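Local coordinates for TIGR00266 family protein (Pseudomonas aeruginosa, PDB 1YOX) that is of unknown function but belongs to the AIM24 family, related to mitochondrial biogenesis proteins, and forms a trimeric assembly of cupin-clan beta-sheet subunits, at residues P26-A32 / M77-N82; H160-T164 / L222-P226; A138-G142 / F227-G232; F92-Y96 / D117-C121; A102-D106 / L151-V157. All blocks are in the same frame, centred on the assembly; numbering follows the deposited sequence.

Contact 1: P26-A32 / M77-N82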
# COMPACT_ATOMS: atom_id res chain seq x y z
N PRO C 26 29.06 -0.15 18.04
CA PRO C 26 29.06 0.62 19.28
C PRO C 26 29.48 2.07 19.05
O PRO C 26 30.42 2.32 18.29
CB PRO C 26 30.10 -0.11 20.13
CG PRO C 26 30.00 -1.51 19.68
CD PRO C 26 29.81 -1.42 18.20
N GLY C 27 28.76 3.00 19.65
CA GLY C 27 29.02 4.43 19.47
C GLY C 27 28.41 5.06 18.22
O GLY C 27 28.42 6.28 18.12
N GLU C 28 27.86 4.25 17.29
CA GLU C 28 27.34 4.77 15.99
C GLU C 28 25.91 5.32 16.07
O GLU C 28 25.14 4.96 16.95
CB GLU C 28 27.42 3.70 14.89
CG GLU C 28 28.84 3.31 14.45
CD GLU C 28 28.84 2.55 13.12
OE1 GLU C 28 27.85 1.85 12.82
OE2 GLU C 28 29.84 2.65 12.37
N THR C 29 25.54 6.18 15.13
CA THR C 29 24.23 6.86 15.23
C THR C 29 23.53 7.01 13.89
O THR C 29 24.16 7.23 12.87
CB THR C 29 24.35 8.22 15.94
OG1 THR C 29 24.87 7.99 17.24
CG2 THR C 29 22.97 8.92 16.08
N VAL C 30 22.21 6.84 13.92
CA VAL C 30 21.35 7.13 12.78
C VAL C 30 20.26 8.15 13.19
O VAL C 30 19.78 8.15 14.34
CB VAL C 30 20.77 5.84 12.17
CG1 VAL C 30 19.78 5.13 13.14
CG2 VAL C 30 20.14 6.09 10.82
N ILE C 31 19.93 9.05 12.26
CA ILE C 31 18.92 10.06 12.51
C ILE C 31 17.68 9.80 11.67
O ILE C 31 17.76 9.41 10.51
CB ILE C 31 19.48 11.51 12.41
CG1 ILE C 31 19.87 11.89 10.99
CG2 ILE C 31 20.69 11.69 13.34
CD1 ILE C 31 20.28 13.40 10.86
N ALA C 32 16.52 9.95 12.29
CA ALA C 32 15.26 9.63 11.66
C ALA C 32 14.15 10.41 12.36
O ALA C 32 14.31 10.80 13.51
CB ALA C 32 14.99 8.14 11.79
N MSE C 77 14.10 15.77 14.46
CA MSE C 77 14.94 14.61 14.19
C MSE C 77 15.22 13.84 15.46
O MSE C 77 15.57 14.43 16.47
CB MSE C 77 16.27 15.05 13.57
CG MSE C 77 16.26 15.33 12.07
SE MSE C 77 16.10 13.70 10.98
CE MSE C 77 14.11 13.63 10.87
N THR C 78 15.08 12.52 15.41
CA THR C 78 15.52 11.72 16.55
C THR C 78 16.82 10.98 16.24
O THR C 78 17.01 10.49 15.13
CB THR C 78 14.46 10.74 17.05
OG1 THR C 78 14.09 9.87 15.98
CG2 THR C 78 13.24 11.49 17.58
N HIS C 79 17.70 10.93 17.22
CA HIS C 79 18.99 10.24 17.10
C HIS C 79 18.90 8.88 17.77
O HIS C 79 18.49 8.77 18.93
CB HIS C 79 20.11 11.06 17.76
CG HIS C 79 20.50 12.29 16.99
ND1 HIS C 79 19.58 13.14 16.42
CD2 HIS C 79 21.71 12.82 16.72
CE1 HIS C 79 20.21 14.14 15.82
NE2 HIS C 79 21.50 13.97 16.00
N PHE C 80 19.25 7.84 17.03
CA PHE C 80 19.33 6.48 17.59
C PHE C 80 20.80 6.07 17.70
O PHE C 80 21.49 5.97 16.70
CB PHE C 80 18.52 5.49 16.73
CG PHE C 80 17.04 5.78 16.70
CD1 PHE C 80 16.53 6.79 15.87
CD2 PHE C 80 16.17 5.08 17.52
CE1 PHE C 80 15.16 7.08 15.87
CE2 PHE C 80 14.78 5.36 17.49
CZ PHE C 80 14.28 6.35 16.67
N THR C 81 21.28 5.86 18.92
CA THR C 81 22.67 5.47 19.14
C THR C 81 22.79 4.09 19.77
O THR C 81 21.97 3.69 20.63
CB THR C 81 23.44 6.52 19.96
OG1 THR C 81 23.25 7.79 19.36
CG2 THR C 81 24.96 6.23 19.96
N ASN C 82 23.82 3.35 19.31
CA ASN C 82 24.27 2.11 19.94
C ASN C 82 25.13 2.38 21.20
O ASN C 82 26.29 2.80 21.11
CB ASN C 82 25.04 1.28 18.93
CG ASN C 82 25.47 -0.10 19.47
OD1 ASN C 82 25.95 -0.94 18.70
ND2 ASN C 82 25.27 -0.34 20.74

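Contact 2: H160-T164 / L222-P226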
# COMPACT_ATOMS: atom_id res chain seq x y z
N HIS C 160 12.31 7.34 0.65
CA HIS C 160 11.24 6.42 0.33
C HIS C 160 10.38 6.91 -0.85
O HIS C 160 10.00 8.08 -0.89
CB HIS C 160 10.40 6.23 1.60
CG HIS C 160 9.11 5.51 1.38
ND1 HIS C 160 8.97 4.16 1.65
CD2 HIS C 160 7.90 5.94 0.96
CE1 HIS C 160 7.72 3.79 1.40
NE2 HIS C 160 7.05 4.85 0.98
N ALA C 161 10.06 6.02 -1.79
CA ALA C 161 9.15 6.32 -2.91
C ALA C 161 7.83 5.57 -2.82
O ALA C 161 7.81 4.34 -2.84
CB ALA C 161 9.83 6.03 -4.26
N GLY C 162 6.71 6.31 -2.71
CA GLY C 162 5.37 5.69 -2.66
C GLY C 162 5.01 5.01 -3.97
O GLY C 162 5.21 5.58 -5.07
N GLY C 163 4.47 3.80 -3.90
CA GLY C 163 4.18 3.03 -5.11
C GLY C 163 5.51 2.57 -5.68
O GLY C 163 6.31 1.98 -4.97
N THR C 164 5.76 2.81 -6.97
CA THR C 164 7.10 2.55 -7.53
C THR C 164 7.95 3.77 -7.70
O THR C 164 7.44 4.87 -7.91
CB THR C 164 7.10 1.87 -8.91
OG1 THR C 164 5.80 1.99 -9.53
CG2 THR C 164 7.51 0.42 -8.73
N LEU C 222 11.34 9.88 -8.81
CA LEU C 222 9.91 10.11 -8.81
C LEU C 222 9.15 8.92 -8.22
O LEU C 222 9.66 7.82 -8.19
CB LEU C 222 9.42 10.39 -10.23
CG LEU C 222 10.05 11.57 -10.99
CD1 LEU C 222 9.63 11.55 -12.45
CD2 LEU C 222 9.71 12.89 -10.33
N GLN C 223 7.93 9.17 -7.75
CA GLN C 223 7.14 8.13 -7.10
C GLN C 223 5.78 8.10 -7.75
O GLN C 223 5.20 9.17 -8.02
CB GLN C 223 7.04 8.40 -5.59
CG GLN C 223 6.18 9.60 -5.16
CD GLN C 223 6.50 10.09 -3.75
OE1 GLN C 223 6.82 11.27 -3.54
NE2 GLN C 223 6.48 9.18 -2.79
N SER C 224 5.27 6.89 -8.01
CA SER C 224 3.97 6.74 -8.63
C SER C 224 2.78 7.01 -7.70
O SER C 224 1.70 7.37 -8.18
CB SER C 224 3.82 5.33 -9.21
OG SER C 224 3.83 4.34 -8.19
N LEU C 225 2.94 6.80 -6.39
CA LEU C 225 1.83 6.95 -5.46
C LEU C 225 2.27 7.73 -4.24
O LEU C 225 2.45 7.17 -3.16
CB LEU C 225 1.18 5.61 -5.07
CG LEU C 225 0.02 5.67 -4.05
CD1 LEU C 225 -1.16 6.50 -4.52
CD2 LEU C 225 -0.43 4.28 -3.67
N PRO C 226 2.39 9.06 -4.42
CA PRO C 226 2.85 9.92 -3.36
C PRO C 226 1.79 9.96 -2.27
O PRO C 226 0.59 9.79 -2.55
CB PRO C 226 3.03 11.28 -4.05
CG PRO C 226 2.19 11.26 -5.27
CD PRO C 226 2.01 9.81 -5.64

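Contact 3: A138-G142 / F227-G232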
# COMPACT_ATOMS: atom_id res chain seq x y z
N ALA C 138 -5.89 24.81 -1.42
CA ALA C 138 -6.74 24.28 -0.34
C ALA C 138 -6.86 22.75 -0.31
O ALA C 138 -7.68 22.20 0.45
CB ALA C 138 -8.12 24.93 -0.37
N GLY C 139 -6.06 22.07 -1.13
CA GLY C 139 -5.96 20.60 -1.08
C GLY C 139 -4.90 20.13 -0.08
O GLY C 139 -4.64 20.80 0.92
N PHE C 140 -4.29 18.98 -0.36
CA PHE C 140 -3.31 18.37 0.54
C PHE C 140 -2.17 19.31 0.86
O PHE C 140 -1.74 19.40 2.01
CB PHE C 140 -2.74 17.06 -0.04
CG PHE C 140 -1.69 16.42 0.85
CD1 PHE C 140 -2.06 15.56 1.88
CD2 PHE C 140 -0.34 16.70 0.66
CE1 PHE C 140 -1.10 14.98 2.71
CE2 PHE C 140 0.62 16.13 1.48
CZ PHE C 140 0.24 15.25 2.50
N PHE C 141 -1.66 19.99 -0.17
CA PHE C 141 -0.56 20.93 0.07
C PHE C 141 -1.01 22.27 0.68
O PHE C 141 -0.17 23.10 1.04
CB PHE C 141 0.36 21.06 -1.17
CG PHE C 141 1.20 19.83 -1.41
CD1 PHE C 141 1.14 19.16 -2.61
CD2 PHE C 141 2.02 19.34 -0.40
CE1 PHE C 141 1.90 18.02 -2.83
CE2 PHE C 141 2.80 18.21 -0.58
CZ PHE C 141 2.74 17.54 -1.80
N GLY C 142 -2.31 22.44 0.86
CA GLY C 142 -2.83 23.50 1.73
C GLY C 142 -2.58 23.25 3.22
O GLY C 142 -2.61 24.18 4.03
N PHE C 227 2.25 10.14 -1.04
CA PHE C 227 1.39 10.16 0.11
C PHE C 227 0.28 11.21 -0.04
O PHE C 227 -0.85 11.04 0.46
CB PHE C 227 2.24 10.46 1.35
CG PHE C 227 1.45 10.70 2.60
CD1 PHE C 227 0.73 9.68 3.20
CD2 PHE C 227 1.44 11.95 3.18
CE1 PHE C 227 0.03 9.89 4.35
CE2 PHE C 227 0.73 12.18 4.34
CZ PHE C 227 0.01 11.16 4.91
N SER C 228 0.62 12.30 -0.72
CA SER C 228 -0.27 13.45 -0.86
C SER C 228 -1.44 13.07 -1.72
O SER C 228 -2.56 13.52 -1.49
CB SER C 228 0.49 14.62 -1.49
OG SER C 228 1.25 14.19 -2.60
N ARG C 229 -1.17 12.25 -2.73
CA ARG C 229 -2.23 11.74 -3.54
C ARG C 229 -3.02 10.67 -2.79
O ARG C 229 -4.27 10.65 -2.84
CB ARG C 229 -1.72 11.22 -4.87
CG ARG C 229 -2.80 10.57 -5.70
CD ARG C 229 -2.25 9.97 -6.96
NE ARG C 229 -1.60 10.99 -7.80
CZ ARG C 229 -1.19 10.79 -9.06
NH1 ARG C 229 -1.37 9.62 -9.64
NH2 ARG C 229 -0.61 11.78 -9.73
N LEU C 230 -2.31 9.78 -2.09
CA LEU C 230 -2.97 8.74 -1.31
C LEU C 230 -3.86 9.41 -0.26
O LEU C 230 -5.07 9.19 -0.25
CB LEU C 230 -1.95 7.80 -0.63
CG LEU C 230 -2.21 6.33 -0.25
CD1 LEU C 230 -1.39 5.87 0.98
CD2 LEU C 230 -3.64 5.96 -0.09
N ALA C 231 -3.27 10.23 0.61
CA ALA C 231 -4.03 10.84 1.72
C ALA C 231 -5.15 11.73 1.19
O ALA C 231 -6.28 11.63 1.67
CB ALA C 231 -3.14 11.62 2.61
N GLY C 232 -4.83 12.56 0.19
CA GLY C 232 -5.80 13.47 -0.43
C GLY C 232 -7.05 12.79 -0.96
O GLY C 232 -8.18 13.18 -0.59

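Contact 4: F92-Y96 / D117-C121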
# COMPACT_ATOMS: atom_id res chain seq x y z
N PHE C 92 13.44 1.16 10.12
CA PHE C 92 12.62 2.32 9.78
C PHE C 92 11.82 2.03 8.54
O PHE C 92 12.31 1.31 7.67
CB PHE C 92 13.49 3.57 9.54
CG PHE C 92 14.37 3.93 10.70
CD1 PHE C 92 15.73 3.61 10.68
CD2 PHE C 92 13.83 4.54 11.82
CE1 PHE C 92 16.53 3.91 11.74
CE2 PHE C 92 14.61 4.86 12.91
CZ PHE C 92 15.99 4.55 12.88
N ALA C 93 10.58 2.54 8.48
CA ALA C 93 9.71 2.50 7.28
C ALA C 93 8.82 3.75 7.23
O ALA C 93 8.43 4.32 8.27
CB ALA C 93 8.86 1.27 7.27
N ALA C 94 8.52 4.20 6.01
CA ALA C 94 7.60 5.33 5.81
C ALA C 94 6.15 4.89 6.12
O ALA C 94 5.84 3.70 6.12
CB ALA C 94 7.72 5.86 4.40
N PRO C 95 5.24 5.86 6.40
CA PRO C 95 3.86 5.50 6.74
C PRO C 95 2.92 5.35 5.55
O PRO C 95 1.71 5.52 5.70
CB PRO C 95 3.42 6.63 7.66
CG PRO C 95 4.30 7.83 7.28
CD PRO C 95 5.47 7.33 6.47
N TYR C 96 3.46 5.01 4.38
CA TYR C 96 2.64 4.70 3.20
C TYR C 96 3.46 3.73 2.33
O TYR C 96 4.69 3.69 2.45
CB TYR C 96 2.23 5.98 2.44
CG TYR C 96 3.36 6.94 2.16
CD1 TYR C 96 4.03 6.92 0.94
CD2 TYR C 96 3.76 7.87 3.12
CE1 TYR C 96 5.09 7.80 0.69
CE2 TYR C 96 4.80 8.74 2.88
CZ TYR C 96 5.47 8.69 1.68
OH TYR C 96 6.50 9.57 1.48
N ASP C 117 8.28 14.20 3.09
CA ASP C 117 7.54 12.96 3.34
C ASP C 117 8.37 11.77 2.89
O ASP C 117 8.16 10.67 3.34
CB ASP C 117 6.22 12.92 2.53
CG ASP C 117 5.09 13.66 3.23
OD1 ASP C 117 5.07 13.62 4.47
OD2 ASP C 117 4.22 14.26 2.53
N SER C 118 9.28 12.03 1.95
CA SER C 118 10.13 11.02 1.40
C SER C 118 11.39 10.73 2.22
O SER C 118 11.94 9.64 2.11
CB SER C 118 10.49 11.37 -0.03
OG SER C 118 9.54 10.83 -0.93
N PHE C 119 11.86 11.68 3.01
CA PHE C 119 12.98 11.39 3.91
C PHE C 119 12.67 10.23 4.87
O PHE C 119 11.66 10.25 5.57
CB PHE C 119 13.43 12.65 4.68
CG PHE C 119 14.52 12.37 5.68
CD1 PHE C 119 15.85 12.24 5.25
CD2 PHE C 119 14.23 12.18 7.03
CE1 PHE C 119 16.88 11.96 6.18
CE2 PHE C 119 15.27 11.89 7.96
CZ PHE C 119 16.58 11.78 7.53
N LEU C 120 13.52 9.21 4.90
CA LEU C 120 13.35 8.08 5.84
C LEU C 120 14.37 8.10 6.99
O LEU C 120 13.98 8.19 8.17
CB LEU C 120 13.37 6.73 5.10
CG LEU C 120 13.11 5.51 5.98
CD1 LEU C 120 11.86 5.75 6.86
CD2 LEU C 120 12.94 4.27 5.12
N CYS C 121 15.66 7.97 6.68
CA CYS C 121 16.70 8.18 7.70
C CYS C 121 18.05 8.45 7.08
O CYS C 121 18.24 8.31 5.86
CB CYS C 121 16.81 6.98 8.66
SG CYS C 121 17.12 5.49 7.79

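Contact 5: A102-D106 / L151-V157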
# COMPACT_ATOMS: atom_id res chain seq x y z
N ALA C 102 18.69 3.52 -0.85
CA ALA C 102 19.86 4.08 -0.18
C ALA C 102 20.50 4.98 -1.21
O ALA C 102 20.61 4.63 -2.37
CB ALA C 102 20.82 2.98 0.25
N VAL C 103 20.89 6.17 -0.80
CA VAL C 103 21.61 7.03 -1.71
C VAL C 103 22.88 7.44 -0.99
O VAL C 103 22.83 8.04 0.09
CB VAL C 103 20.76 8.25 -2.18
CG1 VAL C 103 21.58 9.19 -3.07
CG2 VAL C 103 19.47 7.80 -2.91
N ASP C 104 24.02 7.07 -1.56
CA ASP C 104 25.31 7.53 -1.02
C ASP C 104 25.48 8.96 -1.44
O ASP C 104 25.40 9.28 -2.62
CB ASP C 104 26.47 6.67 -1.50
CG ASP C 104 27.75 6.91 -0.71
OD1 ASP C 104 28.02 8.07 -0.31
OD2 ASP C 104 28.50 5.95 -0.48
N LEU C 105 25.66 9.84 -0.48
CA LEU C 105 25.84 11.23 -0.80
C LEU C 105 27.10 11.42 -1.67
O LEU C 105 27.08 12.20 -2.64
CB LEU C 105 25.82 12.09 0.47
CG LEU C 105 24.52 12.86 0.85
CD1 LEU C 105 23.27 12.35 0.16
CD2 LEU C 105 24.30 12.97 2.35
N ASP C 106 28.18 10.67 -1.36
CA ASP C 106 29.40 10.73 -2.20
C ASP C 106 29.07 10.55 -3.67
O ASP C 106 29.58 11.27 -4.49
CB ASP C 106 30.46 9.72 -1.78
CG ASP C 106 31.24 10.15 -0.55
OD1 ASP C 106 32.00 9.31 0.01
OD2 ASP C 106 31.08 11.32 -0.11
N LEU C 151 19.80 17.55 2.06
CA LEU C 151 20.59 16.58 2.79
C LEU C 151 22.01 16.74 2.24
O LEU C 151 22.25 16.53 1.04
CB LEU C 151 20.07 15.16 2.57
CG LEU C 151 18.55 14.93 2.52
CD1 LEU C 151 18.20 13.52 2.09
CD2 LEU C 151 17.90 15.26 3.86
N GLU C 152 22.94 17.13 3.10
CA GLU C 152 24.35 17.23 2.68
C GLU C 152 25.35 16.51 3.61
O GLU C 152 25.13 16.37 4.80
CB GLU C 152 24.74 18.70 2.36
CG GLU C 152 24.17 19.77 3.30
CD GLU C 152 24.02 21.15 2.66
OE1 GLU C 152 24.07 21.28 1.42
OE2 GLU C 152 23.86 22.13 3.42
N GLY C 153 26.45 16.05 3.04
CA GLY C 153 27.44 15.35 3.85
C GLY C 153 28.03 14.26 3.01
O GLY C 153 27.82 14.25 1.81
N ASP C 154 28.74 13.34 3.65
CA ASP C 154 29.47 12.30 2.92
C ASP C 154 28.98 10.89 3.24
O ASP C 154 29.65 9.89 2.91
CB ASP C 154 30.98 12.44 3.14
CG ASP C 154 31.42 11.94 4.52
OD1 ASP C 154 30.66 12.13 5.49
OD2 ASP C 154 32.54 11.36 4.62
N GLY C 155 27.81 10.80 3.87
CA GLY C 155 27.31 9.52 4.35
C GLY C 155 26.11 8.99 3.60
O GLY C 155 25.75 9.47 2.50
N LEU C 156 25.47 8.01 4.22
CA LEU C 156 24.28 7.36 3.68
C LEU C 156 22.97 7.99 4.12
O LEU C 156 22.76 8.36 5.28
CB LEU C 156 24.27 5.88 4.00
CG LEU C 156 25.27 5.10 3.15
CD1 LEU C 156 25.50 3.74 3.78
CD2 LEU C 156 24.79 4.98 1.70
N VAL C 157 22.10 8.07 3.14
CA VAL C 157 20.79 8.70 3.25
C VAL C 157 19.83 7.63 2.70
O VAL C 157 20.21 6.86 1.83
CB VAL C 157 20.83 10.02 2.42
CG1 VAL C 157 19.76 10.11 1.39
CG2 VAL C 157 20.97 11.25 3.34

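Contact 1: P26-A32 / M77-N82
With OG1 set beside the backbone N and anti to the carbonyl carbon in both threonines, the two hydroxyls meet across a non-hydrogen-bonded pair, T29 OG1 lying 2.7 Å from T81 OG1; either may be the donor. I31 carries CG1 between its backbone N and carbonyl carbon, which leaves CG2 facing the imidazole of H79. That methyl lies over the ring: I31 CG2 sits 3.4 Å from the centroid of the H79 ring and only 5° off the ring normal, a CH-pi contact over the face. Just before strand 78-82, SE of selenomethionine M77 lies 4.2 Å from I31 CG1.

V30, A32, T78 and F80 occupy the other side. V30 CG1 lies against F80 CB at 3.8 Å, and A32 CB approaches the F80 ring obliquely; F80 also meets F92 edge-to-face and packs on I44 and F46. The backbones of V30 and F80 exchange two bonds, F80 N to V30 O being nearly straight at 177°. A32 O receives two donors of T78, its N at 2.7 Å and its OG1 at 2.6 Å from A32 O, and they come from opposite faces of the carbonyl plane, so this end is held twice. At the other end G27 N donates to N82 O and N82 N to E28 O, extending the pairing past the last bridge. The N-to-C directions of the short segments are 158° apart, so 29-32 and 78-82 are antiparallel neighbours in a sheet that continues through 119-123 on one side and 44-48 on the other.

Contact 2: H160-T164 / L222-P226
Where strands 156-162 and 219-223 end, the two loops leaving them meet in a buried junction, with glycines G162 and G163 at the closest approach, consistent with the tight fit. S224 carries much of the polar work. Its OG, turned between its own backbone N and carbonyl carbon (chi1 65°), takes the N-H of T164 at 2.7 Å from T164 N to S224 OG. In return S224 N donates to T164 O over 3.0 Å, in the carbonyl plane, so that S224 grips both polar backbone atoms of T164. One residue on, L225 N bonds to G162 O at 2.9 Å, with the donor 60° out of that carbonyl plane instead of on a lone pair.

The L225-G162 bond spans the ends of strands from two different sheets of the cupin-clan fold, while the T164-S224 pair prolongs the pairing of strands 165-169 and 219-223 past its end. The nearest CA pairs are A161 with Q223 and G163 with L225, the latter 4.6 Å apart. G163 CA is 3.4 Å from S224 OG, and G162 CA makes a CA-H...O contact of 3.3 Å with L225 O. Apolar contact is modest, A161 CB resting on Q223 CB at 3.9 Å. The second subunit reaches the same junction: T164 OG1 is hydrogen-bonded to M17 O of that subunit, and S224 O accepts from N38 ND2 there, while P226 stands at the N-cap of helix 227-237.

Contact 3: A138-G142 / F227-G232
F140 lays its ring against the first turn of helix 227-237, and the close part of the contact is centred on S228. With CG of F140 anti to the backbone N (chi1 178°), the ring reaches out to the helix and turns one face to it. S228 CA stands 3.5 Å from the centroid of the F140 ring and 8° off its normal, a CH-pi contact over the centre. At the outer end of the same ring, F140 CZ meets F227 CD2 at 3.6 Å; the two planes are 85° apart, with the centroids separated by 5.5 Å, and the pair is oblique. The methyl of A231, one turn along the helix from F227, touches F140 CE1 at 3.9 Å.

F141 contributes less. Its CZ comes within 3.7 Å of S228 CB from an oblique direction, and one face of its ring is occupied by F140 CD2. The loose side is that of A138 and G139, exposed in the assembly and not touching the helix. At G232 the approach is already thin, F140 CD1 being 4.4 Å from G232 N. The joining is therefore apolar and rests mainly on one ring.

F141 also meets F146 edge-to-face, tying the loop to strand 146-152. A237 of the third subunit packs on F140, and F227 lies between this loop and Y96, so the loop after strand 127-134 is pressed onto the helix at the boundary with the third subunit.

Contact 4: F92-Y96 / D117-C121
D117 O accepts the hydroxyl of Y96 in the one hydrogen bond between the segments, 2.7 Å from Y96 OH to D117 O. The hydroxyl comes down on the carbonyl group from above, 76° out of its plane and with a C=O...O angle of 103°, so no lone pair points at it. From the side of the ring, the same oxygen lies at the edge, near the ring plane. Y96 CG stands between the backbone N and the carbonyl carbon (chi1 49°), a torsion that carries the phenol over to 117-121. The carboxylate of D117 turns to another partner, forming a salt bridge with R233 of the third subunit.

The rest is apolar and packs the end of strand 88-92, from a four-stranded sheet, on strand 119-123 of another sheet. L120 and C121 both face F158, forming a classic beta bulge, and their side chains both point to 92-96. L120 CD1 packs on F92 CB at 3.8 Å and reaches the A93 backbone, 3.7 Å from A93 C. C121 presents its sulfur to the F92 ring: SG is 3.7 Å from F92 CD1 and 4.6 Å from the centroid, an oblique sulfur-aromatic contact. V20 also packs on F92, and the ring of H160 meets Y96 edge-to-face.

Contact 5: A102-D106 / L151-V157
V103 and V157 exchange backbone bonds, so both polar atoms of V103 are satisfied across the strands: V103 N donates to V157 O at 2.8 Å and 173°, and V157 N returns to V103 O at 3.1 Å with a more bent 147°. The third cross-bond lies beyond the last bridge, where L105 N gives its hydrogen to G155 O over 3.0 Å. D104 supplies an acceptor inside its own segment: its OD1 takes D106 N at 2.8 Å, on the anti side of the carboxylate and 31° out of its plane, which makes an Asx turn and settles the N-H of D106.

L105 is the main apolar piece. Its side chain enters the bend of 151-157, with CB 3.2 Å from G153 O and CD2 3.9 Å from V157 CG2. L156 sends CD2 alongside D104, 3.8 Å from D104 CA. The side chains of D106 and D154 run side by side with their carboxylate planes turned apart, D106 OD2 lying 5.0 Å from D154 OD2.

Strand 98-104, outermost in its sheet within this chain, pairs here with 156-162, while the preceding bend comes from strand 146-152 of another sheet; L112 of 111-115, the neighbour of 146-152, packs on V103, L105 and V157.

Overall arrangement
From the N terminus, contact 1 closes first, joining 26-32 to 77-82 across a loop of which residues 50-76 are not modelled. Contact 4 then ties 92-96 to 117-121, and contact 5 crosses it, since 102-106 lies inside the loop of contact 4 while its partner 151-157 lies beyond. Contact 3, between 138-142 and 227-232, opens inside contact 5's loop and so crosses it too, and it encloses contact 2, which links 160-164 to 222-226. Contacts 1, 4, 2 and 5 all reach the sheet containing strands 29-32, 119-123 and 156-162. Contact 4 touches each of the other four; contacts 2 and 3 lead to the C-terminal helix, and contacts 2, 3 and 4 all border neighbouring subunits.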